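Local coordinates for phosphoribosylaminoimidazole-succinocarboxamide synthase (Saccharomyces cerevisiae, PDB 1OBG), which catalyses the ATP-dependent joining of 4-carboxy-5-aminoimidazole ribotide to aspartate, forming SAICAR in de novo purine biosynthesis, at residues K18-Y23 against L30-T35; N73-I78 against R104-H109; E117-G122 against T159-A164. All coordinates share one frame; numbering follows the deposited sequence.

Interaction 1 of 3, residues K18-Y23 against L30-T35; sequences KVRDIY and LLFVAT. With AMP (adenosine monophosphate), chain B; SO4 (sulfate ion), chain F.
Ile22 and Phe32 pack side by side on the surface of an antiparallel hairpin that faces the AMP. The CG2 branch of Ile22 lies 3.8 Å from CE2 of the Phe32 ring, and chi1 of -61° places that branch opposite the backbone N, where it also meets CD2 of Leu30. At the ring's far end, CZ of Phe32 is 3.6 Å from C8 of the AMP adenine, which sits at the ring edge. NH1 of Arg20 comes 3.3 Å from CE1 of Phe32, the two planes 49° apart. On the opposite surface CG2 of Val33 meets the edge of the Tyr23 ring, 4.0 Å from CD2. Just past the strand end, the methyl of Thr35 packs against Asp21. Asp21 forms salt bridges with Arg16 and Arg37, and its OD1 and the Tyr23 OH both hydrogen-bond to Thr5 OG1.

Four backbone bonds join Asp21 to Val33 and Tyr23 to Leu31. Beyond them, Val19 O receives Thr35 N (2.9 Å) and, from the opposite face of the carbonyl plane, a short bond from Thr35 OG1 (2.5 Å). A sulfate, probably from the crystallisation liquor, sits at the start of the strand, where Val19 N and Arg20 N donate to its O1. Sulfate, AMP phosphate and Arg20, which has two conformers and pairs with Asp232, are modelled too close together for detail to be trusted. The two N-H groups nevertheless suggest a site suited to anions, consistent with a place for nucleotide phosphates.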
# COMPACT_ATOMS: atom_id res chain seq x y z
N LYS A 18 10.95 3.46 2.09
CA LYS A 18 10.78 4.48 1.06
C LYS A 18 9.98 5.68 1.56
O LYS A 18 10.32 6.82 1.31
CB LYS A 18 10.08 3.88 -0.16
CG LYS A 18 10.98 3.05 -1.05
CD LYS A 18 10.16 2.32 -2.11
CE LYS A 18 10.94 1.14 -2.69
NZ LYS A 18 12.17 1.63 -3.40
N VAL A 19 8.92 5.37 2.30
CA VAL A 19 7.88 6.30 2.68
C VAL A 19 7.68 6.37 4.21
O VAL A 19 7.40 7.45 4.74
CB VAL A 19 6.56 5.85 1.98
CG1 VAL A 19 5.41 6.67 2.45
CG2 VAL A 19 6.71 5.95 0.45
N ARG A 20 7.81 5.25 4.90
CA ARG A 20 7.48 5.18 6.33
C ARG A 20 8.72 5.18 7.20
O ARG A 20 9.73 4.58 6.83
CB ARG A 20 6.66 3.93 6.65
CG ARG A 20 5.28 3.93 6.00
CD ARG A 20 4.43 2.67 6.29
NE ARG A 20 4.52 1.69 5.21
CZ ARG A 20 4.45 0.36 5.38
NH1 ARG A 20 4.30 -0.18 6.58
NH2 ARG A 20 4.54 -0.44 4.33
N ASP A 21 8.63 5.85 8.34
CA ASP A 21 9.62 5.75 9.40
C ASP A 21 8.97 4.88 10.48
O ASP A 21 7.83 5.10 10.85
CB ASP A 21 9.96 7.13 9.99
CG ASP A 21 10.72 8.01 9.02
OD1 ASP A 21 10.95 9.19 9.35
OD2 ASP A 21 11.12 7.64 7.90
N ILE A 22 9.71 3.88 10.96
CA ILE A 22 9.13 2.91 11.87
C ILE A 22 9.85 3.02 13.20
O ILE A 22 11.08 2.98 13.21
CB ILE A 22 9.26 1.48 11.29
CG1 ILE A 22 8.50 1.36 9.94
CG2 ILE A 22 8.69 0.45 12.27
CD1 ILE A 22 8.80 0.05 9.20
N TYR A 23 9.10 3.15 14.30
CA TYR A 23 9.69 3.24 15.64
C TYR A 23 9.19 2.10 16.48
O TYR A 23 8.08 1.62 16.27
CB TYR A 23 9.28 4.57 16.30
CG TYR A 23 9.96 5.73 15.62
CD1 TYR A 23 11.21 6.16 16.05
CD2 TYR A 23 9.36 6.38 14.53
CE1 TYR A 23 11.86 7.19 15.44
CE2 TYR A 23 9.99 7.43 13.90
CZ TYR A 23 11.25 7.83 14.36
OH TYR A 23 11.89 8.86 13.75
N LEU A 30 4.72 -1.17 17.55
CA LEU A 30 5.48 -0.30 16.66
C LEU A 30 4.67 0.95 16.36
O LEU A 30 3.42 0.96 16.47
CB LEU A 30 5.78 -1.01 15.34
CG LEU A 30 6.55 -2.32 15.52
CD1 LEU A 30 6.36 -3.17 14.28
CD2 LEU A 30 8.02 -2.01 15.74
N LEU A 31 5.37 2.01 15.98
CA LEU A 31 4.71 3.21 15.49
C LEU A 31 5.14 3.40 14.04
O LEU A 31 6.34 3.54 13.76
CB LEU A 31 5.08 4.42 16.35
CG LEU A 31 4.41 5.77 15.97
CD1 LEU A 31 2.99 5.80 16.48
CD2 LEU A 31 5.21 6.93 16.57
N PHE A 32 4.17 3.42 13.13
CA PHE A 32 4.44 3.63 11.69
C PHE A 32 4.12 5.06 11.34
O PHE A 32 2.97 5.49 11.52
CB PHE A 32 3.49 2.77 10.85
CG PHE A 32 3.87 1.32 10.77
CD1 PHE A 32 3.29 0.51 9.80
CD2 PHE A 32 4.78 0.76 11.64
CE1 PHE A 32 3.63 -0.84 9.71
CE2 PHE A 32 5.12 -0.60 11.55
CZ PHE A 32 4.57 -1.39 10.61
N VAL A 33 5.10 5.80 10.84
CA VAL A 33 4.89 7.20 10.56
C VAL A 33 5.04 7.35 9.06
O VAL A 33 6.12 7.09 8.51
CB VAL A 33 5.92 8.10 11.26
CG1 VAL A 33 5.60 9.58 11.02
CG2 VAL A 33 6.00 7.77 12.78
N ALA A 34 3.96 7.76 8.39
CA ALA A 34 4.01 7.94 6.95
C ALA A 34 4.52 9.36 6.65
O ALA A 34 3.91 10.37 7.05
CB ALA A 34 2.63 7.68 6.34
N THR A 35 5.66 9.43 5.96
CA THR A 35 6.20 10.72 5.58
C THR A 35 5.64 11.16 4.25
O THR A 35 4.82 10.46 3.63
CB THR A 35 7.72 10.68 5.49
OG1 THR A 35 8.11 9.83 4.40
CG2 THR A 35 8.30 10.05 6.75
P AMP B . 7.80 -0.97 5.02
O1P AMP B . 6.58 -0.67 4.14
O2P AMP B . 8.29 0.24 5.75
O3P AMP B . 8.99 -1.58 4.11
O5' AMP B . 7.40 -2.04 6.14
C5' AMP B . 8.34 -2.33 7.13
C4' AMP B . 8.21 -3.79 7.50
O4' AMP B . 7.25 -3.92 8.53
C3' AMP B . 7.74 -4.63 6.31
O3' AMP B . 8.63 -5.71 6.14
C2' AMP B . 6.38 -5.14 6.74
O2' AMP B . 6.19 -6.45 6.29
C1' AMP B . 6.49 -5.07 8.26
N9 AMP B . 5.20 -4.99 8.99
C8 AMP B . 4.03 -4.38 8.62
N7 AMP B . 3.13 -4.58 9.62
C5 AMP B . 3.71 -5.30 10.61
C6 AMP B . 3.28 -5.79 11.85
N6 AMP B . 2.11 -5.42 12.37
N1 AMP B . 4.16 -6.52 12.62
C2 AMP B . 5.45 -6.76 12.21
N3 AMP B . 5.88 -6.27 10.99
C4 AMP B . 5.02 -5.56 10.21
S SO4 F . 7.89 1.75 2.90
O1 SO4 F . 7.99 3.19 2.98
O2 SO4 F . 6.49 1.36 2.72
O3 SO4 F . 8.74 1.18 1.84
O4 SO4 F . 8.39 1.25 4.16

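Interaction 2 of 3, residues N73-I78 against R104-H109; sequences NHLVDI and RSLLVH. With AMP (adenosine monophosphate), chain D; AMP (adenosine monophosphate), chain B.
His74 carries Val108 on one face of its imidazole: CG1 of the valine stands 3.6 Å from the ring centroid and only 9° off the normal, a CH-pi contact centred on the ring. Chi1 of 67° sets the His74 ring between its own backbone N and carbonyl carbon, beside the strand. The adenine of one AMP lies at the ring edge, though modelled too close for its exact place to be trusted. His109 repeats the scheme with the roles of the segments exchanged. Over one face of its ring lies CG2 of Val76, 3.9 Å from the centroid and again nearly on the normal.

Between these two pairs the backbones share a single bridge. His109 N donates to His74 O at 2.7 Å, and Val76 N donates to Leu107 O at 2.9 Å in a nearly straight bond (174°). Apolar branches close the rest: CD2 of Leu107 touches both CB of Val76 and CD1 of Ile78, while CD2 of Leu75 touches both CD2 of Leu106 and CG1 of Val108.

A second AMP uses the far end of this junction. Its N1 accepts from Leu107 N at 3.0 Å, and its amino group N6 gives one bond to Leu107 O and another to Val76 O, each 2.9 Å, so Leu107 O serves both the protein bridge and the ligand. Ile78 CG1 packs against the same adenine. Reading an adenine's N1 and N6 with the N-H and C=O of a strand and its neighbouring loop is a classic mode of nucleotide recognition, here forming an AMP pocket.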
# COMPACT_ATOMS: atom_id res chain seq x y z
N ASN A 73 -7.18 -6.55 12.32
CA ASN A 73 -6.02 -5.81 11.83
C ASN A 73 -5.04 -5.53 12.96
O ASN A 73 -5.34 -5.80 14.14
CB ASN A 73 -6.43 -4.53 11.11
CG ASN A 73 -7.21 -3.57 12.00
OD1 ASN A 73 -8.39 -3.26 11.73
ND2 ASN A 73 -6.57 -3.11 13.06
N HIS A 74 -3.87 -4.99 12.62
CA HIS A 74 -2.83 -4.78 13.61
C HIS A 74 -2.92 -3.49 14.44
O HIS A 74 -2.05 -3.25 15.29
CB HIS A 74 -1.43 -4.95 13.00
CG HIS A 74 -1.02 -3.91 11.98
ND1 HIS A 74 -1.90 -3.01 11.40
CD2 HIS A 74 0.18 -3.65 11.42
CE1 HIS A 74 -1.25 -2.24 10.56
NE2 HIS A 74 0.02 -2.61 10.55
N LEU A 75 -3.92 -2.66 14.21
CA LEU A 75 -4.01 -1.40 14.96
C LEU A 75 -4.18 -1.68 16.45
O LEU A 75 -4.96 -2.57 16.84
CB LEU A 75 -5.18 -0.52 14.49
CG LEU A 75 -5.11 -0.05 13.02
CD1 LEU A 75 -6.36 0.77 12.69
CD2 LEU A 75 -3.83 0.75 12.74
N VAL A 76 -3.47 -0.92 17.27
CA VAL A 76 -3.77 -0.89 18.70
C VAL A 76 -5.16 -0.24 18.90
O VAL A 76 -5.48 0.79 18.30
CB VAL A 76 -2.67 -0.14 19.52
CG1 VAL A 76 -3.10 0.07 20.98
CG2 VAL A 76 -1.34 -0.91 19.45
N ASP A 77 -5.98 -0.86 19.74
CA ASP A 77 -7.27 -0.32 20.13
C ASP A 77 -7.09 0.84 21.11
O ASP A 77 -6.82 0.63 22.29
CB ASP A 77 -8.09 -1.46 20.75
CG ASP A 77 -9.60 -1.21 20.70
OD1 ASP A 77 -10.37 -2.18 20.96
OD2 ASP A 77 -10.11 -0.11 20.43
N ILE A 78 -7.21 2.06 20.62
CA ILE A 78 -6.99 3.25 21.44
C ILE A 78 -8.27 3.48 22.26
O ILE A 78 -9.36 3.48 21.69
CB ILE A 78 -6.67 4.48 20.54
CG1 ILE A 78 -5.43 4.20 19.66
CG2 ILE A 78 -6.56 5.78 21.36
CD1 ILE A 78 -4.09 4.53 20.28
N ARG A 104 -0.35 11.34 10.99
CA ARG A 104 0.39 10.54 10.03
C ARG A 104 0.96 9.26 10.63
O ARG A 104 1.75 8.56 9.99
CB ARG A 104 1.47 11.38 9.32
CG ARG A 104 2.47 12.04 10.21
CD ARG A 104 3.60 12.74 9.43
NE ARG A 104 3.18 13.99 8.77
CZ ARG A 104 3.20 14.17 7.44
NH1 ARG A 104 3.57 13.18 6.63
NH2 ARG A 104 2.83 15.33 6.92
N SER A 105 0.54 8.97 11.85
CA SER A 105 1.11 7.86 12.61
C SER A 105 0.13 6.77 12.97
O SER A 105 -1.00 7.06 13.38
CB SER A 105 1.68 8.42 13.90
OG SER A 105 2.66 9.37 13.54
N LEU A 106 0.56 5.52 12.83
CA LEU A 106 -0.26 4.40 13.30
C LEU A 106 0.46 3.59 14.34
O LEU A 106 1.61 3.18 14.14
CB LEU A 106 -0.66 3.47 12.16
CG LEU A 106 -1.48 4.13 11.03
CD1 LEU A 106 -1.59 3.16 9.86
CD2 LEU A 106 -2.83 4.51 11.54
N LEU A 107 -0.24 3.35 15.45
CA LEU A 107 0.24 2.53 16.54
C LEU A 107 -0.24 1.12 16.32
O LEU A 107 -1.46 0.86 16.23
CB LEU A 107 -0.27 3.11 17.88
CG LEU A 107 0.39 2.51 19.12
CD1 LEU A 107 1.87 2.95 19.24
CD2 LEU A 107 -0.40 2.84 20.40
N VAL A 108 0.68 0.17 16.21
CA VAL A 108 0.27 -1.17 15.79
C VAL A 108 0.90 -2.26 16.61
O VAL A 108 1.99 -2.06 17.15
CB VAL A 108 0.57 -1.43 14.29
CG1 VAL A 108 -0.09 -0.35 13.40
CG2 VAL A 108 2.09 -1.50 14.04
N HIS A 109 0.23 -3.40 16.69
CA HIS A 109 0.78 -4.59 17.33
C HIS A 109 1.70 -5.28 16.36
O HIS A 109 1.33 -5.52 15.20
CB HIS A 109 -0.32 -5.57 17.70
CG HIS A 109 -1.19 -5.11 18.83
ND1 HIS A 109 -2.53 -4.84 18.67
CD2 HIS A 109 -0.91 -4.89 20.14
CE1 HIS A 109 -3.04 -4.47 19.84
NE2 HIS A 109 -2.08 -4.48 20.74
P AMP D . -11.81 5.26 16.74
O1P AMP D . -11.70 4.13 15.69
O2P AMP D . -11.03 4.92 17.96
O3P AMP D . -13.36 5.56 17.08
O5' AMP D . -11.29 6.67 16.17
C5' AMP D . -10.48 7.54 16.95
C4' AMP D . -9.39 8.17 16.07
O4' AMP D . -8.14 7.61 16.43
C3' AMP D . -9.63 7.90 14.59
O3' AMP D . -9.20 8.99 13.79
C2' AMP D . -8.73 6.70 14.34
O2' AMP D . -8.36 6.56 12.99
C1' AMP D . -7.58 6.93 15.31
N9 AMP D . -6.93 5.67 15.71
C8 AMP D . -7.53 4.53 16.21
N7 AMP D . -6.58 3.59 16.44
C5 AMP D . -5.38 4.12 16.10
C6 AMP D . -4.10 3.60 16.14
N6 AMP D . -3.91 2.31 16.45
N1 AMP D . -3.06 4.39 15.72
C2 AMP D . -3.27 5.68 15.27
N3 AMP D . -4.55 6.19 15.23
C4 AMP D . -5.59 5.42 15.64
P AMP B . 7.80 -0.97 5.02
O1P AMP B . 6.58 -0.67 4.14
O2P AMP B . 8.29 0.24 5.75
O3P AMP B . 8.99 -1.58 4.11
O5' AMP B . 7.40 -2.04 6.14
C5' AMP B . 8.34 -2.33 7.13
C4' AMP B . 8.21 -3.79 7.50
O4' AMP B . 7.25 -3.92 8.53
C3' AMP B . 7.74 -4.63 6.31
O3' AMP B . 8.63 -5.71 6.14
C2' AMP B . 6.38 -5.14 6.74
O2' AMP B . 6.19 -6.45 6.29
C1' AMP B . 6.49 -5.07 8.26
N9 AMP B . 5.20 -4.99 8.99
C8 AMP B . 4.03 -4.38 8.62
N7 AMP B . 3.13 -4.58 9.62
C5 AMP B . 3.71 -5.30 10.61
C6 AMP B . 3.28 -5.79 11.85
N6 AMP B . 2.11 -5.42 12.37
N1 AMP B . 4.16 -6.52 12.62
C2 AMP B . 5.45 -6.76 12.21
N3 AMP B . 5.88 -6.27 10.99
C4 AMP B . 5.02 -5.56 10.21
O HOH W 1 -3.48 -7.07 16.72

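Interaction 3 of 3, residues E117-G122 against T159-A164; sequences EVIVRG and TPSTKA. With AMP (adenosine monophosphate), chain B; SO4 (sulfate ion), chain C.
Glu117 and Ser161 form an antiparallel hydrogen-bonded pair, in which Glu117 N donates to Ser161 O at 2.8 Å and the return bond from Ser161 N to Glu117 O is a longer 3.2 Å, with a further bond from Thr159 N to Ile119 O beyond it. Arg121 reaches Thr159 by the extended stretch of its chain from CG to NE, the two side chains crossing at about a right angle. Its NE donates at 3.0 Å to Thr159 OG1, which lies 21° out of the guanidinium plane, and the CG2 branch of Ile119 lies over one face of that group, toward the rim. NH1 bonds to O2 and NH2 to O3 of a sulfate, probably from the crystallisation liquor, each at 2.8 Å. A water links NH2 to Thr159 O, fixing the rotation further.

At the other end, the Glu117 carboxylate lies across the Lys163 chain, OE2 3.7 Å from CG. The charges stay apart: Glu117 OE2 is 4.4 Å from Lys163 NZ, beyond a salt bridge, while NZ turns instead to the AMP ribose, bonding O2' at 3.0 Å and, weakly, O3'.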
# COMPACT_ATOMS: atom_id res chain seq x y z
N GLU A 117 4.12 -12.11 -0.27
CA GLU A 117 3.46 -10.89 -0.65
C GLU A 117 2.15 -11.39 -1.28
O GLU A 117 2.15 -12.11 -2.27
CB GLU A 117 4.25 -10.05 -1.66
CG GLU A 117 5.62 -9.53 -1.18
CD GLU A 117 5.57 -8.55 -0.02
OE1 GLU A 117 4.50 -8.34 0.59
OE2 GLU A 117 6.62 -7.96 0.29
N VAL A 118 1.05 -11.02 -0.66
CA VAL A 118 -0.24 -11.54 -1.07
C VAL A 118 -0.83 -10.56 -2.07
O VAL A 118 -1.54 -9.60 -1.71
CB VAL A 118 -1.13 -11.74 0.13
CG1 VAL A 118 -2.50 -12.36 -0.31
CG2 VAL A 118 -0.44 -12.69 1.09
N ILE A 119 -0.51 -10.79 -3.34
CA ILE A 119 -0.96 -9.87 -4.37
C ILE A 119 -2.19 -10.48 -5.00
O ILE A 119 -2.20 -11.66 -5.32
CB ILE A 119 0.12 -9.65 -5.42
CG1 ILE A 119 1.27 -8.85 -4.78
CG2 ILE A 119 -0.48 -8.89 -6.63
CD1 ILE A 119 2.68 -9.17 -5.37
N VAL A 120 -3.22 -9.66 -5.14
CA VAL A 120 -4.43 -10.08 -5.81
C VAL A 120 -4.64 -9.13 -6.98
O VAL A 120 -4.49 -7.91 -6.83
CB VAL A 120 -5.66 -9.96 -4.85
CG1 VAL A 120 -6.94 -10.49 -5.55
CG2 VAL A 120 -5.37 -10.71 -3.55
N ARG A 121 -5.00 -9.69 -8.14
CA ARG A 121 -5.17 -8.89 -9.36
C ARG A 121 -6.58 -9.02 -9.88
O ARG A 121 -7.04 -10.13 -10.10
CB ARG A 121 -4.22 -9.42 -10.45
CG ARG A 121 -2.78 -9.47 -10.05
CD ARG A 121 -1.81 -9.89 -11.18
NE ARG A 121 -0.45 -9.87 -10.65
CZ ARG A 121 0.37 -8.84 -10.77
NH1 ARG A 121 -0.02 -7.73 -11.41
NH2 ARG A 121 1.57 -8.90 -10.24
N GLY A 122 -7.27 -7.90 -10.07
CA GLY A 122 -8.58 -7.96 -10.72
C GLY A 122 -8.50 -7.70 -12.22
O GLY A 122 -9.43 -8.04 -12.95
N THR A 159 -1.89 -14.09 -6.91
CA THR A 159 -0.60 -14.24 -7.55
C THR A 159 0.49 -13.86 -6.56
O THR A 159 1.00 -12.74 -6.60
CB THR A 159 -0.47 -13.40 -8.84
OG1 THR A 159 -0.64 -12.00 -8.55
CG2 THR A 159 -1.58 -13.72 -9.84
N PRO A 160 0.81 -14.78 -5.66
CA PRO A 160 1.75 -14.47 -4.58
C PRO A 160 3.16 -14.31 -5.14
O PRO A 160 3.50 -14.84 -6.23
CB PRO A 160 1.68 -15.70 -3.68
CG PRO A 160 1.22 -16.83 -4.59
CD PRO A 160 0.31 -16.17 -5.59
N SER A 161 3.97 -13.57 -4.40
CA SER A 161 5.40 -13.58 -4.61
C SER A 161 6.02 -13.87 -3.26
O SER A 161 5.35 -13.74 -2.21
CB SER A 161 5.87 -12.28 -5.25
OG SER A 161 6.12 -11.29 -4.27
N THR A 162 7.28 -14.30 -3.26
CA THR A 162 8.00 -14.51 -2.00
C THR A 162 8.17 -13.16 -1.36
O THR A 162 7.99 -12.13 -2.01
CB THR A 162 9.38 -15.15 -2.22
OG1 THR A 162 10.11 -14.35 -3.17
CG2 THR A 162 9.23 -16.53 -2.89
N LYS A 163 8.50 -13.17 -0.08
CA LYS A 163 8.76 -11.92 0.62
C LYS A 163 10.23 -11.97 1.01
O LYS A 163 10.59 -12.50 2.06
CB LYS A 163 7.85 -11.82 1.85
CG LYS A 163 7.94 -10.49 2.59
CD LYS A 163 6.74 -10.33 3.54
CE LYS A 163 7.16 -9.63 4.83
NZ LYS A 163 7.75 -8.29 4.56
N ALA A 164 11.07 -11.42 0.14
CA ALA A 164 12.51 -11.66 0.25
C ALA A 164 13.14 -10.91 1.43
O ALA A 164 12.89 -9.72 1.63
CB ALA A 164 13.19 -11.29 -1.04
P AMP B . 7.80 -0.97 5.02
O1P AMP B . 6.58 -0.67 4.14
O2P AMP B . 8.29 0.24 5.75
O3P AMP B . 8.99 -1.58 4.11
O5' AMP B . 7.40 -2.04 6.14
C5' AMP B . 8.34 -2.33 7.13
C4' AMP B . 8.21 -3.79 7.50
O4' AMP B . 7.25 -3.92 8.53
C3' AMP B . 7.74 -4.63 6.31
O3' AMP B . 8.63 -5.71 6.14
C2' AMP B . 6.38 -5.14 6.74
O2' AMP B . 6.19 -6.45 6.29
C1' AMP B . 6.49 -5.07 8.26
N9 AMP B . 5.20 -4.99 8.99
C8 AMP B . 4.03 -4.38 8.62
N7 AMP B . 3.13 -4.58 9.62
C5 AMP B . 3.71 -5.30 10.61
C6 AMP B . 3.28 -5.79 11.85
N6 AMP B . 2.11 -5.42 12.37
N1 AMP B . 4.16 -6.52 12.62
C2 AMP B . 5.45 -6.76 12.21
N3 AMP B . 5.88 -6.27 10.99
C4 AMP B . 5.02 -5.56 10.21
S SO4 C . 3.28 -5.75 -11.17
O1 SO4 C . 4.06 -5.89 -12.40
O2 SO4 C . 1.88 -5.65 -11.56
O3 SO4 C . 3.55 -6.89 -10.32
O4 SO4 C . 3.65 -4.51 -10.52
O HOH W 2 2.60 -10.84 -8.51

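Interactions 1 and 2 belong to one antiparallel sheet, their centres 12 Å apart, and meet where strands 29-34 and 105-109 run as neighbours: Phe32 O lies 2.7 Å from Leu106 N and Ala34 N 2.8 Å from Arg104 O, both probable hydrogen bonds. Interaction 3 sits in a different sheet, its centre 22 Å from that of interaction 1 and 24 Å from that of interaction 2, with nearest atoms about 8 and 11 Å away. One AMP spans this gap: interaction 1 lies against its adenine and, less surely placed, its phosphate; interaction 2 meets its amino group, also less surely placed; interaction 3 holds its ribose. The second AMP is bonded at interaction 2.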